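Local structure of VP1 (Polyomavirus HPyV7, 4PCH) at residues L140-P149 against A167-V175. The protein is the major capsid protein, a jelly-roll subunit forming pentamers that probably build the T=7 icosahedral shell and take part in attachment to host cells. Residues are numbered along the deposited sequence; the frame is centred on the assembly and turned at random. Where two conformers were deposited one is given.
Sequences LKVNEALEGP and ANFPVELWV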
ATOM      1  N   LEU B 140     -14.467  -1.174 -30.619  1.00 20.34           N
ATOM      2  CA  LEU B 140     -15.258  -1.556 -29.444  1.00 19.63           C
ATOM      3  C   LEU B 140     -16.703  -1.215 -29.739  1.00 20.90           C
ATOM      4  O   LEU B 140     -17.020  -0.065 -30.025  1.00 19.19           O
ATOM      5  CB  LEU B 140     -14.830  -0.847 -28.155  1.00 18.13           C
ATOM      6  CG  LEU B 140     -15.590  -1.293 -26.886  1.00 16.92           C
ATOM      7  CD1 LEU B 140     -15.234  -2.733 -26.469  1.00 17.98           C
ATOM      8  CD2 LEU B 140     -15.366  -0.353 -25.716  1.00 18.89           C
ATOM      9  N   LYS B 141     -17.543  -2.251 -29.706  1.00 21.27           N
ATOM     10  CA  LYS B 141     -18.952  -2.127 -30.030  1.00 21.11           C
ATOM     11  C   LYS B 141     -19.790  -2.203 -28.766  1.00 18.61           C
ATOM     12  O   LYS B 141     -19.382  -2.799 -27.761  1.00 17.70           O
ATOM     13  CB  LYS B 141     -19.355  -3.223 -31.007  1.00 26.43           C
ATOM     14  CG  LYS B 141     -18.654  -3.098 -32.363  1.00 32.09           C
ATOM     15  CD  LYS B 141     -18.542  -4.456 -33.039  1.00 41.53           C
ATOM     16  CE  LYS B 141     -17.866  -4.364 -34.402  1.00 45.60           C
ATOM     17  NZ  LYS B 141     -17.723  -5.710 -35.026  1.00 55.27           N
ATOM     18  N   VAL B 142     -20.967  -1.569 -28.828  1.00 20.06           N
ATOM     19  CA  VAL B 142     -21.855  -1.451 -27.671  1.00 18.86           C
ATOM     20  C   VAL B 142     -23.283  -1.747 -28.100  1.00 19.63           C
ATOM     21  O   VAL B 142     -23.813  -1.099 -28.999  1.00 20.38           O
ATOM     22  CB  VAL B 142     -21.805  -0.025 -27.078  1.00 21.49           C
ATOM     23  CG1 VAL B 142     -22.565   0.026 -25.748  1.00 20.82           C
ATOM     24  CG2 VAL B 142     -20.356   0.405 -26.881  1.00 19.84           C
ATOM     25  N   ASN B 143     -23.889  -2.731 -27.461  1.00 20.04           N
ATOM     26  CA  ASN B 143     -25.276  -3.067 -27.737  1.00 21.42           C
ATOM     27  C   ASN B 143     -26.208  -1.861 -27.536  1.00 20.12           C
ATOM     28  O   ASN B 143     -26.042  -1.085 -26.594  1.00 18.92           O
ATOM     29  CB  ASN B 143     -25.720  -4.213 -26.852  1.00 22.87           C
ATOM     30  CG  ASN B 143     -27.096  -4.701 -27.223  1.00 26.83           C
ATOM     31  OD1 ASN B 143     -28.081  -4.119 -26.803  1.00 29.00           O
ATOM     32  ND2 ASN B 143     -27.166  -5.744 -28.032  1.00 29.90           N
ATOM     33  N   GLU B 144     -27.173  -1.724 -28.438  1.00 23.95           N
ATOM     34  CA  GLU B 144     -28.072  -0.582 -28.469  1.00 25.27           C
ATOM     35  C   GLU B 144     -28.986  -0.449 -27.258  1.00 23.38           C
ATOM     36  O   GLU B 144     -29.568   0.618 -27.054  1.00 22.51           O
ATOM     37  CB  GLU B 144     -28.924  -0.613 -29.745  1.00 31.26           C
ATOM     38  CG  GLU B 144     -28.134  -0.312 -31.015  1.00 41.63           C
ATOM     39  CD  GLU B 144     -27.426   1.038 -30.951  1.00 49.04           C
ATOM     40  OE1 GLU B 144     -26.253   1.075 -30.504  1.00 65.01           O
ATOM     41  OE2 GLU B 144     -28.050   2.063 -31.313  1.00 54.65           O
ATOM     42  N   ALA B 145     -29.115  -1.507 -26.462  1.00 22.94           N
ATOM     43  CA  ALA B 145     -29.853  -1.429 -25.189  1.00 22.35           C
ATOM     44  C   ALA B 145     -29.130  -0.619 -24.136  1.00 20.55           C
ATOM     45  O   ALA B 145     -29.731  -0.188 -23.133  1.00 19.87           O
ATOM     46  CB  ALA B 145     -30.167  -2.828 -24.677  1.00 22.88           C
ATOM     47  N   LEU B 146     -27.833  -0.392 -24.360  1.00 18.80           N
ATOM     48  CA  LEU B 146     -27.009   0.368 -23.456  1.00 16.75           C
ATOM     49  C   LEU B 146     -26.809   1.794 -23.971  1.00 15.85           C
ATOM     50  O   LEU B 146     -26.890   2.048 -25.177  1.00 18.39           O
ATOM     51  CB  LEU B 146     -25.635  -0.327 -23.315  1.00 16.22           C
ATOM     52  CG  LEU B 146     -25.726  -1.753 -22.808  1.00 16.41           C
ATOM     53  CD1 LEU B 146     -24.376  -2.439 -22.878  1.00 18.67           C
ATOM     54  CD2 LEU B 146     -26.307  -1.820 -21.406  1.00 19.64           C
ATOM     55  N   GLU B 147     -26.530   2.719 -23.058  1.00 15.70           N
ATOM     56  CA  GLU B 147     -26.266   4.122 -23.431  1.00 17.58           C
ATOM     57  C   GLU B 147     -24.911   4.235 -24.144  1.00 16.26           C
ATOM     58  O   GLU B 147     -23.826   4.070 -23.516  1.00 17.63           O
ATOM     59  CB  GLU B 147     -26.271   5.047 -22.200  1.00 18.04           C
ATOM     60  CG  GLU B 147     -27.669   5.448 -21.715  1.00 20.17           C
ATOM     61  CD  GLU B 147     -28.401   6.476 -22.596  1.00 20.38           C
ATOM     62  OE1 GLU B 147     -27.855   6.974 -23.591  1.00 28.03           O
ATOM     63  OE2 GLU B 147     -29.563   6.819 -22.308  1.00 30.69           O
ATOM     64  N   GLY B 148     -24.978   4.517 -25.444  1.00 19.37           N
ATOM     65  CA  GLY B 148     -23.778   4.606 -26.275  1.00 21.19           C
ATOM     66  C   GLY B 148     -23.057   5.919 -25.971  1.00 18.52           C
ATOM     67  O   GLY B 148     -23.701   6.970 -25.954  1.00 19.82           O
ATOM     68  N   PRO B 149     -21.732   5.865 -25.807  1.00 18.23           N
ATOM     69  CA  PRO B 149     -20.943   7.031 -25.433  1.00 18.78           C
ATOM     70  C   PRO B 149     -20.546   7.949 -26.566  1.00 18.43           C
ATOM     71  O   PRO B 149     -19.863   8.941 -26.302  1.00 18.74           O
ATOM     72  CB  PRO B 149     -19.666   6.397 -24.890  1.00 18.63           C
ATOM     73  CG  PRO B 149     -19.469   5.230 -25.779  1.00 18.67           C
ATOM     74  CD  PRO B 149     -20.866   4.674 -25.919  1.00 18.62           C
ATOM     75  N   ALA B 167     -30.692   3.314 -15.708  1.00 18.57           N
ATOM     76  CA  ALA B 167     -30.051   2.103 -15.216  1.00 19.39           C
ATOM     77  C   ALA B 167     -29.101   1.489 -16.237  1.00 18.57           C
ATOM     78  O   ALA B 167     -28.483   0.473 -15.967  1.00 17.93           O
ATOM     79  CB  ALA B 167     -31.148   1.089 -14.882  1.00 20.82           C
ATOM     80  N   ASN B 168     -28.970   2.089 -17.403  1.00 16.95           N
ATOM     81  CA  ASN B 168     -28.218   1.452 -18.491  1.00 16.08           C
ATOM     82  C   ASN B 168     -26.981   2.200 -19.016  1.00 14.11           C
ATOM     83  O   ASN B 168     -26.705   2.188 -20.207  1.00 14.89           O
ATOM     84  CB  ASN B 168     -29.169   1.137 -19.623  1.00 15.89           C
ATOM     85  CG  ASN B 168     -29.732   2.386 -20.299  1.00 17.59           C
ATOM     86  OD1 ASN B 168     -29.834   3.467 -19.689  1.00 21.19           O
ATOM     87  ND2 ASN B 168     -30.103   2.238 -21.555  1.00 18.43           N
ATOM     88  N   PHE B 169     -26.255   2.822 -18.118  1.00 12.24           N
ATOM     89  CA  PHE B 169     -24.991   3.488 -18.407  1.00 12.79           C
ATOM     90  C   PHE B 169     -23.826   2.593 -18.001  1.00 12.29           C
ATOM     91  O   PHE B 169     -23.496   2.481 -16.833  1.00 12.22           O
ATOM     92  CB  PHE B 169     -24.891   4.800 -17.616  1.00 13.22           C
ATOM     93  CG  PHE B 169     -25.688   5.935 -18.193  1.00 13.02           C
ATOM     94  CD1 PHE B 169     -27.004   6.125 -17.851  1.00 13.02           C
ATOM     95  CD2 PHE B 169     -25.090   6.863 -19.042  1.00 15.17           C
ATOM     96  CE1 PHE B 169     -27.725   7.180 -18.379  1.00 14.92           C
ATOM     97  CE2 PHE B 169     -25.807   7.935 -19.558  1.00 16.27           C
ATOM     98  CZ  PHE B 169     -27.131   8.096 -19.231  1.00 15.57           C
ATOM     99  N   PRO B 170     -23.148   1.981 -18.983  1.00 11.98           N
ATOM    100  CA  PRO B 170     -22.027   1.123 -18.589  1.00 13.00           C
ATOM    101  C   PRO B 170     -20.846   1.886 -18.011  1.00 11.40           C
ATOM    102  O   PRO B 170     -20.436   2.895 -18.572  1.00 11.64           O
ATOM    103  CB  PRO B 170     -21.618   0.463 -19.923  1.00 13.71           C
ATOM    104  CG  PRO B 170     -22.823   0.565 -20.772  1.00 15.89           C
ATOM    105  CD  PRO B 170     -23.395   1.917 -20.418  1.00 13.77           C
ATOM    106  N   VAL B 171     -20.249   1.337 -16.957  1.00 11.97           N
ATOM    107  CA  VAL B 171     -19.139   1.972 -16.273  1.00 11.56           C
ATOM    108  C   VAL B 171     -17.878   1.951 -17.142  1.00 11.49           C
ATOM    109  O   VAL B 171     -16.991   2.760 -16.975  1.00 12.78           O
ATOM    110  CB  VAL B 171     -18.880   1.309 -14.901  1.00 10.29           C
ATOM    111  CG1 VAL B 171     -20.130   1.364 -14.034  1.00 12.34           C
ATOM    112  CG2 VAL B 171     -18.382  -0.124 -15.048  1.00 11.69           C
ATOM    113  N   GLU B 172     -17.827   1.018 -18.098  1.00 12.10           N
ATOM    114  CA  GLU B 172     -16.733   0.966 -19.056  1.00 11.93           C
ATOM    115  C   GLU B 172     -16.723   2.132 -20.060  1.00 12.16           C
ATOM    116  O   GLU B 172     -15.707   2.342 -20.722  1.00 13.01           O
ATOM    117  CB  GLU B 172     -16.779  -0.335 -19.831  1.00 13.22           C
ATOM    118  CG  GLU B 172     -16.433  -1.535 -19.000  1.00 12.80           C
ATOM    119  CD  GLU B 172     -16.914  -2.819 -19.640  1.00 13.35           C
ATOM    120  OE1 GLU B 172     -16.422  -3.150 -20.727  1.00 17.01           O
ATOM    121  OE2 GLU B 172     -17.760  -3.479 -19.032  1.00 15.50           O
ATOM    122  N   LEU B 173     -17.837   2.878 -20.178  1.00 10.72           N
ATOM    123  CA  LEU B 173     -18.003   3.868 -21.248  1.00 12.34           C
ATOM    124  C   LEU B 173     -18.312   5.305 -20.782  1.00 11.95           C
ATOM    125  O   LEU B 173     -18.380   6.231 -21.601  1.00 12.86           O
ATOM    126  CB  LEU B 173     -19.137   3.400 -22.167  1.00 14.13           C
ATOM    127  CG  LEU B 173     -19.039   1.991 -22.747  1.00 15.29           C
ATOM    128  CD1 LEU B 173     -20.339   1.614 -23.503  1.00 17.08           C
ATOM    129  CD2 LEU B 173     -17.820   1.907 -23.673  1.00 14.19           C
ATOM    130  N   TRP B 174     -18.506   5.498 -19.477  1.00 10.91           N
ATOM    131  CA  TRP B 174     -18.999   6.782 -18.942  1.00 12.06           C
ATOM    132  C   TRP B 174     -18.194   7.131 -17.699  1.00 11.71           C
ATOM    133  O   TRP B 174     -18.178   6.306 -16.767  1.00 13.31           O
ATOM    134  CB  TRP B 174     -20.478   6.680 -18.595  1.00 12.28           C
ATOM    135  CG  TRP B 174     -21.374   6.502 -19.793  1.00 11.39           C
ATOM    136  CD1 TRP B 174     -21.886   5.336 -20.286  1.00 12.98           C
ATOM    137  CD2 TRP B 174     -21.835   7.536 -20.657  1.00 11.83           C
ATOM    138  NE1 TRP B 174     -22.639   5.585 -21.399  1.00 12.61           N
ATOM    139  CE2 TRP B 174     -22.629   6.939 -21.645  1.00 13.98           C
ATOM    140  CE3 TRP B 174     -21.653   8.932 -20.684  1.00 14.10           C
ATOM    141  CZ2 TRP B 174     -23.243   7.676 -22.648  1.00 14.51           C
ATOM    142  CZ3 TRP B 174     -22.263   9.660 -21.692  1.00 13.93           C
ATOM    143  CH2 TRP B 174     -23.034   9.033 -22.666  1.00 14.49           C
ATOM    144  N   VAL B 175     -17.578   8.305 -17.688  0.50  8.99           N
ATOM    145  CA  VAL B 175     -16.672   8.760 -16.630  0.50 11.49           C
ATOM    146  C   VAL B 175     -17.252  10.013 -15.950  1.00 13.44           C
ATOM    147  O   VAL B 175     -17.735  10.914 -16.649  1.00 13.79           O
ATOM    148  CB  VAL B 175     -15.300   9.120 -17.235  0.50 12.78           C
ATOM    149  CG1 VAL B 175     -14.325   9.545 -16.155  0.50 16.23           C
ATOM    150  CG2 VAL B 175     -14.710   7.940 -18.018  0.50 12.97           C
TER
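E147 lies alongside F169, while its carbonyl O meets the W174 indole, where two mostly irregular segments of the VP1 jelly-roll subunit, 140-149 and 167-175, close on each other through three hydrogen bonds. CG of E147 sits over the centre of the F169 ring, a CH-pi contact 3.6 Å from the centroid and 9° off its normal. Bent at chi2, the glutamate keeps its carboxylate within 17° of parallel to that ring, while OE1 forms a salt bridge with K162. F169 in turn lays CD2 over the rim of the W174 indole, and the indole NE1 donates to E147 O (2.9 Å), which lies near the ring plane although the N-H arrives from above the carbonyl plane. The backbone N of E147 gives a nearly straight bond to N168 O (2.9 Å). L173 makes the apolar part of the contact: its CD1 meets V142 CG1 tip to tip at 3.5 Å and also touches P149 CD, its CD2 reaches L140 CD2, and L53 of strand 52-53 touches both L140 and L173. N143 OD1 accepts from the backbone N of A145 in an Asx turn, and A145 O accepts from N168 ND2 at 2.9 Å and lies in the plane of the N168 amide.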